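Local coordinates for aminodeoxyfutalosine deaminase (Deinococcus radiodurans, PDB 2IMR), which catalyses the zinc-dependent deamination of aminodeoxyfutalosine to futalosine, a step of menaquinone biosynthesis, and more weakly deaminates several adenosine derivatives, at residues Ala184-Phe188 / Arg221-Leu226; Val176-Pro181 / Phe216-Leu222. All blocks are in the same frame, centred on the assembly; numbering follows the deposited sequence.

Contact 1: residues Ala184-Phe188 / Arg221-Leu226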
loop_
_atom_site.group_PDB
_atom_site.type_symbol
_atom_site.label_atom_id
_atom_site.label_comp_id
_atom_site.label_asym_id
_atom_site.label_seq_id
_atom_site.Cartn_x
_atom_site.Cartn_y
_atom_site.Cartn_z
ATOM N N ALA A 184 6.031 -26.245 -1.911
ATOM C CA ALA A 184 4.761 -25.546 -2.065
ATOM C C ALA A 184 3.566 -26.132 -1.315
ATOM O O ALA A 184 2.907 -25.423 -0.554
ATOM C CB ALA A 184 4.423 -25.407 -3.551
ATOM N N ASP A 185 3.276 -27.414 -1.523
ATOM C CA ASP A 185 2.122 -28.025 -0.864
ATOM C C ASP A 185 2.148 -27.907 0.652
ATOM O O ASP A 185 1.156 -27.517 1.267
ATOM C CB ASP A 185 1.984 -29.504 -1.250
ATOM C CG ASP A 185 1.645 -29.697 -2.711
ATOM O OD1 ASP A 185 1.135 -28.748 -3.338
ATOM O OD2 ASP A 185 1.875 -30.808 -3.234
ATOM N N GLU A 186 3.281 -28.240 1.257
ATOM C CA GLU A 186 3.377 -28.172 2.706
ATOM C C GLU A 186 3.350 -26.745 3.236
ATOM O O GLU A 186 2.768 -26.488 4.286
ATOM C CB GLU A 186 4.627 -28.905 3.192
ATOM C CG GLU A 186 4.499 -30.426 3.126
ATOM C CD GLU A 186 3.299 -30.957 3.912
ATOM O OE1 GLU A 186 3.242 -30.767 5.152
ATOM O OE2 GLU A 186 2.405 -31.567 3.287
ATOM N N VAL A 187 3.974 -25.809 2.524
ATOM C CA VAL A 187 3.956 -24.424 2.987
ATOM C C VAL A 187 2.523 -23.906 2.927
ATOM O O VAL A 187 2.061 -23.230 3.849
ATOM C CB VAL A 187 4.865 -23.519 2.128
ATOM C CG1 VAL A 187 4.644 -22.054 2.501
ATOM C CG2 VAL A 187 6.323 -23.895 2.355
ATOM N N PHE A 188 1.819 -24.230 1.844
ATOM C CA PHE A 188 0.432 -23.797 1.690
ATOM C C PHE A 188 -0.442 -24.345 2.822
ATOM O O PHE A 188 -1.231 -23.614 3.424
ATOM C CB PHE A 188 -0.130 -24.258 0.339
ATOM C CG PHE A 188 -1.601 -24.013 0.191
ATOM C CD1 PHE A 188 -2.100 -22.715 0.125
ATOM C CD2 PHE A 188 -2.498 -25.077 0.181
ATOM C CE1 PHE A 188 -3.468 -22.479 0.058
ATOM C CE2 PHE A 188 -3.873 -24.853 0.113
ATOM C CZ PHE A 188 -4.360 -23.550 0.052
ATOM N N ARG A 221 3.976 -22.779 -8.155
ATOM C CA ARG A 221 2.970 -23.653 -7.563
ATOM C C ARG A 221 2.356 -23.048 -6.298
ATOM O O ARG A 221 1.136 -23.008 -6.150
ATOM C CB ARG A 221 3.584 -25.018 -7.246
ATOM C CG ARG A 221 2.583 -26.012 -6.691
ATOM C CD ARG A 221 3.202 -27.383 -6.463
ATOM N NE ARG A 221 2.231 -28.304 -5.877
ATOM C CZ ARG A 221 1.092 -28.659 -6.463
ATOM N NH1 ARG A 221 0.778 -28.175 -7.658
ATOM N NH2 ARG A 221 0.258 -29.488 -5.849
ATOM N N LEU A 222 3.200 -22.572 -5.385
ATOM C CA LEU A 222 2.703 -21.978 -4.147
ATOM C C LEU A 222 1.905 -20.700 -4.430
ATOM O O LEU A 222 0.911 -20.418 -3.759
ATOM C CB LEU A 222 3.872 -21.677 -3.202
ATOM C CG LEU A 222 3.530 -21.016 -1.858
ATOM C CD1 LEU A 222 2.506 -21.864 -1.108
ATOM C CD2 LEU A 222 4.796 -20.842 -1.036
ATOM N N MET A 223 2.335 -19.933 -5.428
ATOM C CA MET A 223 1.644 -18.695 -5.786
ATOM C C MET A 223 0.204 -18.981 -6.222
ATOM O O MET A 223 -0.726 -18.278 -5.822
ATOM C CB MET A 223 2.394 -17.976 -6.910
ATOM C CG MET A 223 1.770 -16.643 -7.335
ATOM S SD MET A 223 1.852 -15.372 -6.047
ATOM C CE MET A 223 3.531 -14.814 -6.262
ATOM N N ARG A 224 0.019 -20.009 -7.045
ATOM C CA ARG A 224 -1.320 -20.363 -7.501
ATOM C C ARG A 224 -2.166 -20.963 -6.388
ATOM O O ARG A 224 -3.370 -20.716 -6.323
ATOM C CB ARG A 224 -1.255 -21.337 -8.680
ATOM C CG ARG A 224 -0.899 -20.669 -9.991
ATOM C CD ARG A 224 -1.332 -21.522 -11.177
ATOM N NE ARG A 224 -2.733 -21.947 -11.091
ATOM C CZ ARG A 224 -3.757 -21.141 -10.816
ATOM N NH1 ARG A 224 -3.554 -19.850 -10.590
ATOM N NH2 ARG A 224 -4.992 -21.627 -10.781
ATOM N N LEU A 225 -1.548 -21.757 -5.517
ATOM C CA LEU A 225 -2.285 -22.348 -4.405
ATOM C C LEU A 225 -2.808 -21.221 -3.527
ATOM O O LEU A 225 -3.950 -21.249 -3.069
ATOM C CB LEU A 225 -1.383 -23.262 -3.568
ATOM C CG LEU A 225 -0.984 -24.617 -4.160
ATOM C CD1 LEU A 225 -0.055 -25.354 -3.197
ATOM C CD2 LEU A 225 -2.238 -25.436 -4.425
ATOM N N LEU A 226 -1.965 -20.217 -3.308
ATOM C CA LEU A 226 -2.343 -19.087 -2.472
ATOM C C LEU A 226 -3.412 -18.205 -3.112
ATOM O O LEU A 226 -4.404 -17.863 -2.462
ATOM C CB LEU A 226 -1.111 -18.235 -2.140
ATOM C CG LEU A 226 -0.014 -18.911 -1.308
ATOM C CD1 LEU A 226 1.235 -18.012 -1.280
ATOM C CD2 LEU A 226 -0.536 -19.181 0.108
HETATM O O HOH W 1 4.733 -28.886 -3.605
#
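Ala184, Phe188, Leu222 and Leu225 form the apolar seam between two neighbouring helices on the outside of the amidohydrolase barrel, and a salt bridge from Asp185 to Arg221 spans its solvent side. Helices 184-199 and 220-233 follow the parallel strands 170-176 and 206-212, so this is the side-by-side helix packing of a TIM barrel; the short segments run in roughly the same direction, 36° apart, with their axes 9.1 Å from each other at closest approach. Ala184 suits the narrowest point, because its single methyl lets the backbones draw close: its CB lies 3.6 Å from the backbone N of Leu222. Leu222 splits its two methyls, CD1 going to Phe188 CB and CD2 to Val187 CG1 at 3.7 Å. With CG of Phe188 anti to the backbone N (chi1 172°), the ring is carried along helix 220-233, where Leu225 CB sits over one face, 4.0 Å from the centroid in a CH-pi contact and offset toward the rim. Leu226 CD2 meets the same ring at its edge, in plane, 3.9 Å from Phe188 CD1, while Tyr229 meets it edge-to-face. On the inner side, Val187, Leu222 and Leu226 all touch Val176 of strand 170-176. Arg221 stretches its extended chain past the methyl of Ala184 and brings its guanidinium edge to Asp185, whose OD1 receives both NE and NH2 at 2.8 Å. Both bonds are bent and weak, and the carboxylate plane is turned 73° from the guanidinium. NH2 also reaches Asp185 OD2 in a longer, straighter but still weak bond. Three weak bonds imply a salt bridge held probably more by charge than by direction.

Contact 2: residues Val176-Pro181 / Phe216-Leu222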
loop_
_atom_site.group_PDB
_atom_site.type_symbol
_atom_site.label_atom_id
_atom_site.label_comp_id
_atom_site.label_asym_id
_atom_site.label_seq_id
_atom_site.Cartn_x
_atom_site.Cartn_y
_atom_site.Cartn_z
ATOM N N VAL A 176 3.732 -14.825 3.018
ATOM C CA VAL A 176 4.226 -16.174 2.758
ATOM C C VAL A 176 5.410 -16.072 1.805
ATOM O O VAL A 176 5.348 -15.372 0.799
ATOM C CB VAL A 176 3.139 -17.061 2.133
ATOM C CG1 VAL A 176 3.707 -18.452 1.838
ATOM C CG2 VAL A 176 1.956 -17.163 3.081
ATOM N N LEU A 177 6.488 -16.779 2.126
ATOM C CA LEU A 177 7.700 -16.720 1.319
ATOM C C LEU A 177 8.418 -18.065 1.236
ATOM O O LEU A 177 8.873 -18.586 2.239
ATOM C CB LEU A 177 8.643 -15.667 1.928
ATOM C CG LEU A 177 9.926 -15.171 1.245
ATOM C CD1 LEU A 177 10.523 -14.068 2.116
ATOM C CD2 LEU A 177 10.942 -16.293 1.057
ATOM N N ASN A 178 8.508 -18.624 0.032
ATOM C CA ASN A 178 9.220 -19.882 -0.185
ATOM C C ASN A 178 9.262 -20.147 -1.681
ATOM O O ASN A 178 8.250 -20.488 -2.284
ATOM C CB ASN A 178 8.541 -21.054 0.519
ATOM C CG ASN A 178 9.401 -22.303 0.491
ATOM O OD1 ASN A 178 9.766 -22.788 -0.577
ATOM N ND2 ASN A 178 9.741 -22.818 1.667
ATOM N N PRO A 179 10.445 -20.002 -2.291
ATOM C CA PRO A 179 10.660 -20.200 -3.730
ATOM C C PRO A 179 10.878 -21.623 -4.246
ATOM O O PRO A 179 11.085 -21.811 -5.446
ATOM C CB PRO A 179 11.859 -19.308 -4.004
ATOM C CG PRO A 179 12.688 -19.514 -2.754
ATOM C CD PRO A 179 11.649 -19.434 -1.652
ATOM N N PHE A 180 10.823 -22.613 -3.358
ATOM C CA PHE A 180 11.039 -24.013 -3.738
ATOM C C PHE A 180 9.751 -24.748 -4.110
ATOM O O PHE A 180 8.927 -25.048 -3.251
ATOM C CB PHE A 180 11.732 -24.750 -2.590
ATOM C CG PHE A 180 13.073 -24.182 -2.231
ATOM C CD1 PHE A 180 14.203 -24.516 -2.966
ATOM C CD2 PHE A 180 13.201 -23.295 -1.168
ATOM C CE1 PHE A 180 15.448 -23.975 -2.648
ATOM C CE2 PHE A 180 14.441 -22.748 -0.841
ATOM C CZ PHE A 180 15.564 -23.089 -1.583
ATOM N N PRO A 181 9.570 -25.060 -5.406
ATOM C CA PRO A 181 8.374 -25.763 -5.882
ATOM C C PRO A 181 7.996 -27.004 -5.073
ATOM O O PRO A 181 6.817 -27.238 -4.804
ATOM C CB PRO A 181 8.733 -26.110 -7.328
ATOM C CG PRO A 181 9.593 -24.965 -7.733
ATOM C CD PRO A 181 10.491 -24.780 -6.522
ATOM N N PHE A 216 9.247 -13.884 -7.292
ATOM C CA PHE A 216 10.456 -14.701 -7.326
ATOM C C PHE A 216 10.870 -15.339 -6.003
ATOM O O PHE A 216 11.841 -16.093 -5.964
ATOM C CB PHE A 216 11.621 -13.894 -7.913
ATOM C CG PHE A 216 11.941 -12.643 -7.154
ATOM C CD1 PHE A 216 12.884 -12.657 -6.129
ATOM C CD2 PHE A 216 11.298 -11.447 -7.459
ATOM C CE1 PHE A 216 13.182 -11.494 -5.420
ATOM C CE2 PHE A 216 11.590 -10.278 -6.753
ATOM C CZ PHE A 216 12.535 -10.304 -5.732
ATOM N N THR A 217 10.146 -15.040 -4.924
ATOM C CA THR A 217 10.455 -15.650 -3.631
ATOM C C THR A 217 9.335 -16.621 -3.249
ATOM O O THR A 217 9.288 -17.138 -2.130
ATOM C CB THR A 217 10.620 -14.593 -2.513
ATOM O OG1 THR A 217 9.446 -13.779 -2.442
ATOM C CG2 THR A 217 11.827 -13.716 -2.787
ATOM N N VAL A 218 8.435 -16.862 -4.200
ATOM C CA VAL A 218 7.312 -17.783 -4.013
ATOM C C VAL A 218 7.257 -18.609 -5.297
ATOM O O VAL A 218 7.160 -18.045 -6.381
ATOM C CB VAL A 218 5.969 -17.019 -3.841
ATOM C CG1 VAL A 218 4.800 -18.007 -3.719
ATOM C CG2 VAL A 218 6.031 -16.134 -2.594
ATOM N N SER A 219 7.336 -19.933 -5.184
ATOM C CA SER A 219 7.303 -20.778 -6.376
ATOM C C SER A 219 5.982 -20.606 -7.126
ATOM O O SER A 219 4.968 -20.223 -6.539
ATOM C CB SER A 219 7.500 -22.258 -6.002
ATOM O OG SER A 219 6.376 -22.774 -5.303
ATOM N N HIS A 220 5.995 -20.888 -8.427
ATOM C CA HIS A 220 4.783 -20.752 -9.228
ATOM C C HIS A 220 3.649 -21.583 -8.630
ATOM O O HIS A 220 2.500 -21.142 -8.586
ATOM C CB HIS A 220 5.055 -21.180 -10.678
ATOM C CG HIS A 220 5.516 -22.599 -10.818
ATOM N ND1 HIS A 220 4.647 -23.651 -11.019
ATOM C CD2 HIS A 220 6.756 -23.141 -10.774
ATOM C CE1 HIS A 220 5.332 -24.778 -11.095
ATOM N NE2 HIS A 220 6.614 -24.497 -10.949
ATOM N N ARG A 221 3.976 -22.779 -8.155
ATOM C CA ARG A 221 2.970 -23.653 -7.563
ATOM C C ARG A 221 2.356 -23.048 -6.298
ATOM O O ARG A 221 1.136 -23.008 -6.150
ATOM C CB ARG A 221 3.584 -25.018 -7.246
ATOM C CG ARG A 221 2.583 -26.012 -6.691
ATOM C CD ARG A 221 3.202 -27.383 -6.463
ATOM N NE ARG A 221 2.231 -28.304 -5.877
ATOM C CZ ARG A 221 1.092 -28.659 -6.463
ATOM N NH1 ARG A 221 0.778 -28.175 -7.658
ATOM N NH2 ARG A 221 0.258 -29.488 -5.849
ATOM N N LEU A 222 3.200 -22.572 -5.385
ATOM C CA LEU A 222 2.703 -21.978 -4.147
ATOM C C LEU A 222 1.905 -20.700 -4.430
ATOM O O LEU A 222 0.911 -20.418 -3.759
ATOM C CB LEU A 222 3.872 -21.677 -3.202
ATOM C CG LEU A 222 3.530 -21.016 -1.858
ATOM C CD1 LEU A 222 2.506 -21.864 -1.108
ATOM C CD2 LEU A 222 4.796 -20.842 -1.036
HETATM O O HOH W 2 7.165 -22.992 -2.782
HETATM O O HOH W 1 4.733 -28.886 -3.605
#
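The carbonyl oxygen of Asn178 is gripped from two directions: the backbone N of Ser219 donates to it at 3.1 Å, and a bound water donates to it as well. The same water also reaches Phe180 O and Ser219 OG. Residues 176-181 and 216-222 contain the loops that follow neighbouring parallel strands of the amidohydrolase TIM barrel, the second segment running on into the first turn of its helix, and a single beta bridge between Asn178 and Val218 joins them. Val218 CA adds a CH...O contact to the same carbonyl, and Asn178 N makes a weak, bent bond to Thr217 O at 2.7 Å. The next residue, Pro179, has no N-H to offer that oxygen, but its ring lies against it, with Pro179 CD 3.3 Å from Thr217 O. Asparagine suits position 178 because its amide can fold back on the chain: OD1 accepts from Phe180 N at 153°, an Asx turn, which probably helps to fix the bend of the loop before helix 184-199. Serine has a matching task at 219, the N-cap of helix 220-233. Ser219 OG stands between its own backbone N and carbonyl carbon (chi1 70°). From there Ser219 OG accepts the first-turn N-H of Leu222, the N-cap bond, with Leu222 N 3.2 Å away and an angle of 164°. The ring of Pro181 closes over this serine, its CG 3.8 Å from Ser219 CB. Leu177 lays CG and CD2 against Thr217 CB and also touches His213, predicted to bind substrate. Thr217 OG1 hydrogen-bonds His213 ND1 and Thr214 OG1, so the contact probably helps to position that histidine from the second shell. On the side facing helix 184-199, Leu222 CD2 touches Asn178 O and lies 3.9 Å from Val176 CG1.

How the contacts relate
Both contacts use the start of helix 220-233 and join the same two neighbouring strand-loop-helix units of the barrel, their segments alternating along the chain. Contact 2 lies where the loops leave the strands: it works largely through backbone polar atoms, a bound water and the helix cap, and reaches the predicted substrate-binding His213. Contact 1 lies on the outer helices, where apolar side chains do most of the joining and charge appears at the solvent side. Both are partly buried, contact 2 with the larger share of buried residues. They meet at Ala184, whose methyl packs on Ser219 OG, and at Val187 against Val176, while a second water, held by Asp185 N and Pro181 O, belongs to both.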